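Local coordinates for protein diaminopimelate decarboxylase (Helicobacter pylori, PDB 2QGH) that catalyses the pyridoxal-phosphate-dependent decarboxylation of meso-diaminopimelate to L-lysine, the last step of bacterial lysine synthesis, probably as a dimer, at residues A[153-161]-A[170-180]; A[385-394]-A[406-414]. All blocks are in the same frame, centred on the assembly; numbering follows the deposited sequence.

Interaction 1: A[153-161]-A[170-180]; sequences SIRINPNID and TGLKENKFGVG
R155 and F177 carry the side-chain part of this contact. The arginine chain runs out extended, with CG opposite the backbone N (chi1 -179°), and its guanidinium slides alongside the phenylalanine. F177 CB sits over the centre of one guanidinium face, 3.4 Å from R155 CZ. The two flat groups are only 17° from parallel, yet the ring is displaced, so NH1 meets its CD1 side obliquely. T170 OG1 lies at the guanidinium edge, and both groups bond to the carbonyl of H205, while R155 NH1 forms a salt bridge with E131. These partners probably fix the turn of the guanidinium, next to the bound pyridoxal phosphate that R155 touches.

Backbone bonds join the two segments in two places. I156 and V179 form a single beta bridge: N157 N gives a fairly straight bond to V179 O (2.7 Å), and V179 N returns a weak one to R155 O. G178, at positive phi, packs its CA against R155 O at 3.1 Å. Farther along, I160 N bonds to G171 O (2.7 Å), approaching from above the carbonyl plane, and a water links I160 O to G171 N, weakly on the glycine side.

The type I turn L172-N175 is pinned by two asparagine carbonyls: N159 OD1 takes K173 N (2.9 Å), and N175 OD1 takes L172 N within the turn. L172 CD1 covers the backbone at D161, 3.3 Å from its N. Just past the turn, K176 makes a salt bridge with D353 of the second subunit.

The first segment leaves the fifth strand of the alpha/beta barrel, 150-155, and the second leads into helix 181-193, which has G180 as its N-cap. I156 packs between that helix and helix 213-232, where I160 also rests.

Interaction 2: A[385-394]-A[406-414]; sequences QYNSRPKLLE and RKREALEDL
E409 OE1 takes two hydrogen bonds from the opposite segment, from Q385 NE2 at 2.7 Å and from K391 N at 2.8 Å. The donors come from opposite faces of the carboxylate plane, the K391 bond almost straight at 172°. E409 N answers with a bond to K391 O, so backbone and side chain of this glutamate hold both sides of one residue. This pairing continues, past its last regular bridge, the antiparallel beta hairpin of strands 393-397 and 402-406, whose E394-R406 hydrogen-bonded pair has E394 N bound to R406 O (2.9 Å) and R406 N to E394 O.

R406 bends back at chi3 (74°) and grips L392 O side-on, with NH2 at 2.7 Å and NE at 2.9 Å. E394 OE1 sits over one face of its guanidinium, 3.1 Å from NE; this is a salt bridge of charges alone, since no N-H points at the oxygen. K391 CB covers the opposite face, and a water joins R406 NH2 to L392 N. E394 OE2 goes on to Y38 and S380, while K391 NZ bonds to Q385 OE1 of the second subunit, and Q385 OE1 here takes the same bond from K391 NZ of that subunit.

Beyond the polar centre, R408 lays a guanidinium face on L393 CB and bonds through NH1 to P34 O. L414 lies against the bend of 385-390, its CD2 along Q385 and its CD1 near S388 O. The P390 ring packs tightly on L411, P390 CG to L411 CD1 at 3.4 Å.

In the fold
Interaction 1 comes first along the chain and closes before interaction 2 opens. Their centres lie 37 Å apart, on opposite sides of the chain's centre, and their nearest atoms are about 19 Å apart. They share no sheet: interaction 1 belongs to the eight-stranded alpha/beta barrel, in the loop after strand 150-155, whereas interaction 2 lies at the 393-397/402-406 hairpin edge of the mixed beta sheet in the other domain. What they have in common is the second subunit, which both touch. R155 of interaction 1, on barrel strand 150-155, touches the cofactor, and Y386 of interaction 2 weakly bonds a bound lysine, consistent with active sites built where the two subunits meet.

Interaction 1: A[153-161]-A[170-180]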
# COMPACT_ATOMS: atom_id res chain seq x y z
N SER A 153 -29.55 -7.79 -0.23
CA SER A 153 -29.40 -8.02 -1.66
C SER A 153 -28.42 -9.18 -1.71
O SER A 153 -27.68 -9.40 -0.75
CB SER A 153 -28.78 -6.79 -2.33
OG SER A 153 -28.46 -7.04 -3.69
N ILE A 154 -28.42 -9.95 -2.78
CA ILE A 154 -27.48 -11.05 -2.85
C ILE A 154 -26.64 -10.92 -4.09
O ILE A 154 -27.16 -10.76 -5.19
CB ILE A 154 -28.20 -12.43 -2.82
CG1 ILE A 154 -28.87 -12.61 -1.45
CG2 ILE A 154 -27.21 -13.55 -3.04
CD1 ILE A 154 -29.50 -13.98 -1.22
N ARG A 155 -25.33 -10.97 -3.90
CA ARG A 155 -24.38 -10.85 -5.00
C ARG A 155 -24.13 -12.21 -5.64
O ARG A 155 -23.72 -13.15 -4.96
CB ARG A 155 -23.06 -10.27 -4.50
CG ARG A 155 -22.01 -10.10 -5.58
CD ARG A 155 -20.76 -9.41 -5.06
NE ARG A 155 -19.80 -9.18 -6.13
CZ ARG A 155 -18.63 -8.56 -5.99
NH1 ARG A 155 -18.26 -8.08 -4.81
NH2 ARG A 155 -17.82 -8.42 -7.04
N ILE A 156 -24.39 -12.32 -6.94
CA ILE A 156 -24.14 -13.60 -7.59
C ILE A 156 -22.91 -13.52 -8.48
O ILE A 156 -22.62 -12.48 -9.07
CB ILE A 156 -25.35 -14.09 -8.44
CG1 ILE A 156 -25.37 -13.39 -9.81
CG2 ILE A 156 -26.66 -13.84 -7.70
CD1 ILE A 156 -25.61 -11.91 -9.73
N ASN A 157 -22.19 -14.63 -8.54
CA ASN A 157 -21.01 -14.72 -9.37
C ASN A 157 -21.49 -15.38 -10.66
O ASN A 157 -21.69 -16.59 -10.71
CB ASN A 157 -19.96 -15.58 -8.65
CG ASN A 157 -18.62 -15.58 -9.36
OD1 ASN A 157 -17.58 -15.70 -8.71
ND2 ASN A 157 -18.64 -15.46 -10.68
N PRO A 158 -21.72 -14.59 -11.71
CA PRO A 158 -22.19 -15.12 -12.99
C PRO A 158 -21.10 -15.89 -13.73
O PRO A 158 -21.28 -16.27 -14.89
CB PRO A 158 -22.60 -13.86 -13.74
CG PRO A 158 -21.52 -12.90 -13.33
CD PRO A 158 -21.43 -13.14 -11.83
N ASN A 159 -19.99 -16.13 -13.04
CA ASN A 159 -18.85 -16.84 -13.61
C ASN A 159 -18.50 -16.34 -15.01
O ASN A 159 -18.49 -17.12 -15.97
CB ASN A 159 -19.12 -18.35 -13.65
CG ASN A 159 -17.89 -19.16 -14.03
OD1 ASN A 159 -16.76 -18.77 -13.72
ND2 ASN A 159 -18.10 -20.30 -14.68
N ILE A 160 -18.23 -15.05 -15.12
CA ILE A 160 -17.87 -14.44 -16.40
C ILE A 160 -16.57 -13.64 -16.27
O ILE A 160 -16.39 -12.86 -15.32
CB ILE A 160 -18.99 -13.51 -16.91
CG1 ILE A 160 -20.29 -14.30 -17.10
CG2 ILE A 160 -18.58 -12.89 -18.24
CD1 ILE A 160 -21.48 -13.45 -17.49
N ASP A 161 -15.67 -13.84 -17.22
CA ASP A 161 -14.38 -13.15 -17.25
C ASP A 161 -14.58 -11.70 -17.71
O ASP A 161 -15.00 -11.45 -18.84
CB ASP A 161 -13.45 -13.90 -18.21
CG ASP A 161 -12.05 -13.31 -18.26
OD1 ASP A 161 -11.12 -13.96 -17.75
OD2 ASP A 161 -11.89 -12.20 -18.81
N THR A 170 -13.22 -9.62 -10.82
CA THR A 170 -13.92 -10.31 -9.75
C THR A 170 -15.14 -11.15 -10.14
O THR A 170 -15.83 -11.69 -9.27
CB THR A 170 -14.36 -9.28 -8.67
OG1 THR A 170 -15.25 -8.32 -9.26
CG2 THR A 170 -13.16 -8.53 -8.13
N GLY A 171 -15.41 -11.26 -11.44
CA GLY A 171 -16.57 -12.01 -11.90
C GLY A 171 -16.42 -13.48 -12.26
O GLY A 171 -17.37 -14.12 -12.71
N LEU A 172 -15.23 -14.03 -12.05
CA LEU A 172 -14.99 -15.43 -12.37
C LEU A 172 -15.30 -16.27 -11.13
O LEU A 172 -15.27 -15.76 -10.01
CB LEU A 172 -13.53 -15.61 -12.81
CG LEU A 172 -13.29 -16.41 -14.08
CD1 LEU A 172 -14.20 -15.92 -15.20
CD2 LEU A 172 -11.83 -16.29 -14.48
N LYS A 173 -15.60 -17.55 -11.34
CA LYS A 173 -15.92 -18.43 -10.22
C LYS A 173 -14.70 -18.60 -9.32
O LYS A 173 -14.80 -18.96 -8.15
CB LYS A 173 -16.37 -19.80 -10.74
CG LYS A 173 -15.23 -20.73 -11.20
CD LYS A 173 -14.39 -20.12 -12.31
CE LYS A 173 -13.19 -21.00 -12.66
NZ LYS A 173 -12.23 -21.12 -11.52
N GLU A 174 -13.54 -18.33 -9.90
CA GLU A 174 -12.25 -18.43 -9.22
C GLU A 174 -12.16 -17.45 -8.04
O GLU A 174 -11.50 -17.72 -7.03
CB GLU A 174 -11.15 -18.13 -10.24
CG GLU A 174 -9.74 -18.46 -9.83
CD GLU A 174 -8.72 -17.88 -10.80
OE1 GLU A 174 -9.05 -17.76 -12.00
OE2 GLU A 174 -7.60 -17.54 -10.36
N ASN A 175 -12.84 -16.32 -8.17
CA ASN A 175 -12.84 -15.26 -7.16
C ASN A 175 -13.71 -15.52 -5.92
O ASN A 175 -14.60 -16.37 -5.94
CB ASN A 175 -13.26 -13.95 -7.83
CG ASN A 175 -12.44 -13.64 -9.06
OD1 ASN A 175 -12.98 -13.41 -10.15
ND2 ASN A 175 -11.12 -13.63 -8.90
N LYS A 176 -13.45 -14.76 -4.86
CA LYS A 176 -14.16 -14.88 -3.59
C LYS A 176 -15.44 -14.06 -3.52
O LYS A 176 -16.12 -14.06 -2.50
CB LYS A 176 -13.25 -14.44 -2.44
CG LYS A 176 -12.92 -12.94 -2.44
CD LYS A 176 -11.99 -12.54 -1.30
CE LYS A 176 -11.80 -11.02 -1.25
NZ LYS A 176 -10.93 -10.58 -0.13
N PHE A 177 -15.77 -13.38 -4.61
CA PHE A 177 -16.95 -12.52 -4.63
C PHE A 177 -18.21 -13.15 -5.21
O PHE A 177 -18.17 -13.79 -6.26
CB PHE A 177 -16.62 -11.24 -5.39
CG PHE A 177 -15.43 -10.51 -4.86
CD1 PHE A 177 -15.49 -9.85 -3.63
CD2 PHE A 177 -14.23 -10.49 -5.56
CE1 PHE A 177 -14.38 -9.17 -3.12
CE2 PHE A 177 -13.12 -9.82 -5.06
CZ PHE A 177 -13.19 -9.16 -3.84
N GLY A 178 -19.33 -12.94 -4.52
CA GLY A 178 -20.60 -13.45 -4.97
C GLY A 178 -20.74 -14.96 -4.85
O GLY A 178 -19.86 -15.64 -4.33
N VAL A 179 -21.87 -15.48 -5.32
CA VAL A 179 -22.10 -16.92 -5.28
C VAL A 179 -22.80 -17.40 -6.55
O VAL A 179 -23.46 -16.61 -7.24
CB VAL A 179 -22.96 -17.33 -4.06
CG1 VAL A 179 -22.98 -18.82 -3.95
CG2 VAL A 179 -22.40 -16.73 -2.78
N GLY A 180 -22.65 -18.69 -6.86
CA GLY A 180 -23.27 -19.26 -8.03
C GLY A 180 -24.78 -19.20 -8.00
O GLY A 180 -25.38 -18.90 -6.97
O HOH W 1 -14.32 -11.64 -14.06

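Interaction 2: A[385-394]-A[406-414]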
# COMPACT_ATOMS: atom_id res chain seq x y z
N GLN A 385 2.24 5.26 4.64
CA GLN A 385 3.29 6.10 5.21
C GLN A 385 4.65 5.40 5.11
O GLN A 385 5.60 5.75 5.82
CB GLN A 385 2.97 6.41 6.66
CG GLN A 385 1.58 6.98 6.87
CD GLN A 385 1.28 7.20 8.33
OE1 GLN A 385 1.36 6.28 9.14
NE2 GLN A 385 0.92 8.43 8.69
N TYR A 386 4.72 4.40 4.24
CA TYR A 386 5.94 3.65 4.03
C TYR A 386 7.17 4.58 3.91
O TYR A 386 7.10 5.63 3.27
CB TYR A 386 5.77 2.78 2.78
CG TYR A 386 6.92 1.84 2.49
CD1 TYR A 386 7.51 1.10 3.51
CD2 TYR A 386 7.39 1.67 1.18
CE1 TYR A 386 8.56 0.21 3.24
CE2 TYR A 386 8.43 0.79 0.90
CZ TYR A 386 9.01 0.06 1.93
OH TYR A 386 10.05 -0.80 1.67
N ASN A 387 8.29 4.17 4.52
CA ASN A 387 9.53 4.95 4.53
C ASN A 387 9.31 6.15 5.45
O ASN A 387 10.06 7.13 5.41
CB ASN A 387 9.90 5.43 3.11
CG ASN A 387 10.53 4.34 2.24
OD1 ASN A 387 10.28 3.14 2.42
ND2 ASN A 387 11.35 4.76 1.28
N SER A 388 8.28 6.08 6.29
CA SER A 388 7.95 7.17 7.20
C SER A 388 7.78 8.49 6.44
O SER A 388 8.47 9.47 6.71
CB SER A 388 9.04 7.34 8.26
OG SER A 388 8.97 6.32 9.23
N ARG A 389 6.87 8.49 5.47
CA ARG A 389 6.56 9.67 4.67
C ARG A 389 5.11 10.01 5.01
O ARG A 389 4.21 9.20 4.81
CB ARG A 389 6.71 9.36 3.16
CG ARG A 389 8.12 8.92 2.72
CD ARG A 389 8.22 8.60 1.22
NE ARG A 389 8.32 9.80 0.39
CZ ARG A 389 7.30 10.36 -0.25
NH1 ARG A 389 6.10 9.83 -0.16
NH2 ARG A 389 7.48 11.47 -0.95
N PRO A 390 4.86 11.22 5.53
CA PRO A 390 3.48 11.60 5.88
C PRO A 390 2.53 11.63 4.68
O PRO A 390 2.95 11.90 3.55
CB PRO A 390 3.66 12.98 6.51
CG PRO A 390 5.08 12.95 7.04
CD PRO A 390 5.81 12.27 5.92
N LYS A 391 1.25 11.35 4.92
CA LYS A 391 0.26 11.38 3.85
C LYS A 391 0.18 12.79 3.29
O LYS A 391 0.25 13.76 4.03
CB LYS A 391 -1.12 10.97 4.37
CG LYS A 391 -1.19 9.51 4.76
CD LYS A 391 -2.60 8.96 4.66
CE LYS A 391 -2.57 7.45 4.64
NZ LYS A 391 -3.91 6.83 4.35
N LEU A 392 0.02 12.89 1.98
CA LEU A 392 -0.03 14.17 1.30
C LEU A 392 -1.21 15.12 1.56
O LEU A 392 -2.26 14.73 2.09
CB LEU A 392 0.07 13.93 -0.21
CG LEU A 392 1.17 12.97 -0.64
CD1 LEU A 392 1.16 12.80 -2.17
CD2 LEU A 392 2.51 13.49 -0.15
N LEU A 393 -0.99 16.36 1.17
CA LEU A 393 -1.95 17.45 1.25
C LEU A 393 -2.88 17.27 0.05
O LEU A 393 -2.43 16.98 -1.06
CB LEU A 393 -1.21 18.79 1.11
CG LEU A 393 -1.97 20.05 0.68
CD1 LEU A 393 -2.69 20.66 1.88
CD2 LEU A 393 -0.99 21.07 0.08
N GLU A 394 -4.18 17.42 0.26
CA GLU A 394 -5.11 17.27 -0.84
C GLU A 394 -5.86 18.58 -1.03
O GLU A 394 -6.46 19.10 -0.10
CB GLU A 394 -6.09 16.12 -0.57
CG GLU A 394 -5.49 14.74 -0.81
CD GLU A 394 -6.51 13.61 -0.72
OE1 GLU A 394 -7.01 13.33 0.39
OE2 GLU A 394 -6.81 13.01 -1.77
N ARG A 406 -7.77 18.18 2.59
CA ARG A 406 -7.08 17.26 3.50
C ARG A 406 -5.73 17.86 3.85
O ARG A 406 -4.85 17.99 3.01
CB ARG A 406 -6.86 15.86 2.92
CG ARG A 406 -6.28 14.92 3.99
CD ARG A 406 -6.02 13.50 3.50
NE ARG A 406 -4.84 13.43 2.63
CZ ARG A 406 -4.36 12.29 2.13
NH1 ARG A 406 -4.94 11.13 2.42
NH2 ARG A 406 -3.28 12.31 1.35
N LYS A 407 -5.57 18.25 5.10
CA LYS A 407 -4.31 18.84 5.51
C LYS A 407 -3.20 17.80 5.43
O LYS A 407 -3.45 16.61 5.63
CB LYS A 407 -4.42 19.39 6.94
CG LYS A 407 -3.18 20.12 7.42
CD LYS A 407 -2.95 21.42 6.64
CE LYS A 407 -2.39 21.23 5.22
NZ LYS A 407 -0.96 20.81 5.16
N ARG A 408 -1.99 18.24 5.13
CA ARG A 408 -0.87 17.30 5.06
C ARG A 408 -0.56 16.80 6.47
O ARG A 408 -0.75 17.52 7.45
CB ARG A 408 0.37 17.96 4.48
CG ARG A 408 1.46 16.95 4.15
CD ARG A 408 2.78 17.64 3.85
NE ARG A 408 2.62 18.68 2.84
CZ ARG A 408 2.36 18.47 1.55
NH1 ARG A 408 2.24 17.24 1.06
NH2 ARG A 408 2.23 19.52 0.74
N GLU A 409 -0.09 15.57 6.55
CA GLU A 409 0.24 14.97 7.84
C GLU A 409 1.57 15.49 8.39
O GLU A 409 2.55 15.65 7.65
CB GLU A 409 0.32 13.46 7.66
CG GLU A 409 -0.46 12.65 8.67
CD GLU A 409 -0.70 11.25 8.17
OE1 GLU A 409 0.20 10.71 7.49
OE2 GLU A 409 -1.79 10.68 8.45
N ALA A 410 1.61 15.77 9.69
CA ALA A 410 2.85 16.23 10.31
C ALA A 410 3.71 14.99 10.58
O ALA A 410 3.19 13.88 10.71
CB ALA A 410 2.56 16.96 11.62
N LEU A 411 5.02 15.19 10.66
CA LEU A 411 5.95 14.09 10.91
C LEU A 411 5.56 13.36 12.19
O LEU A 411 5.65 12.13 12.27
CB LEU A 411 7.37 14.65 11.05
CG LEU A 411 8.45 14.12 10.10
CD1 LEU A 411 7.90 13.90 8.71
CD2 LEU A 411 9.59 15.11 10.07
N GLU A 412 5.09 14.11 13.18
CA GLU A 412 4.70 13.52 14.45
C GLU A 412 3.46 12.63 14.38
O GLU A 412 3.25 11.79 15.25
CB GLU A 412 4.50 14.61 15.50
CG GLU A 412 5.66 15.59 15.61
CD GLU A 412 5.50 16.77 14.67
OE1 GLU A 412 4.50 17.51 14.81
OE2 GLU A 412 6.36 16.96 13.78
N ASP A 413 2.63 12.82 13.36
CA ASP A 413 1.43 12.00 13.23
C ASP A 413 1.80 10.57 12.86
O ASP A 413 1.02 9.65 13.06
CB ASP A 413 0.46 12.57 12.18
CG ASP A 413 -0.07 13.95 12.55
OD1 ASP A 413 -0.27 14.21 13.76
OD2 ASP A 413 -0.31 14.77 11.64
N LEU A 414 3.01 10.38 12.34
CA LEU A 414 3.46 9.05 11.96
C LEU A 414 3.58 8.10 13.14
O LEU A 414 3.26 6.92 13.04
CB LEU A 414 4.83 9.12 11.27
CG LEU A 414 4.97 9.80 9.91
CD1 LEU A 414 6.45 10.14 9.66
CD2 LEU A 414 4.41 8.91 8.80
O HOH W 2 -1.11 10.45 0.37
O HOH W 3 -2.99 13.77 5.10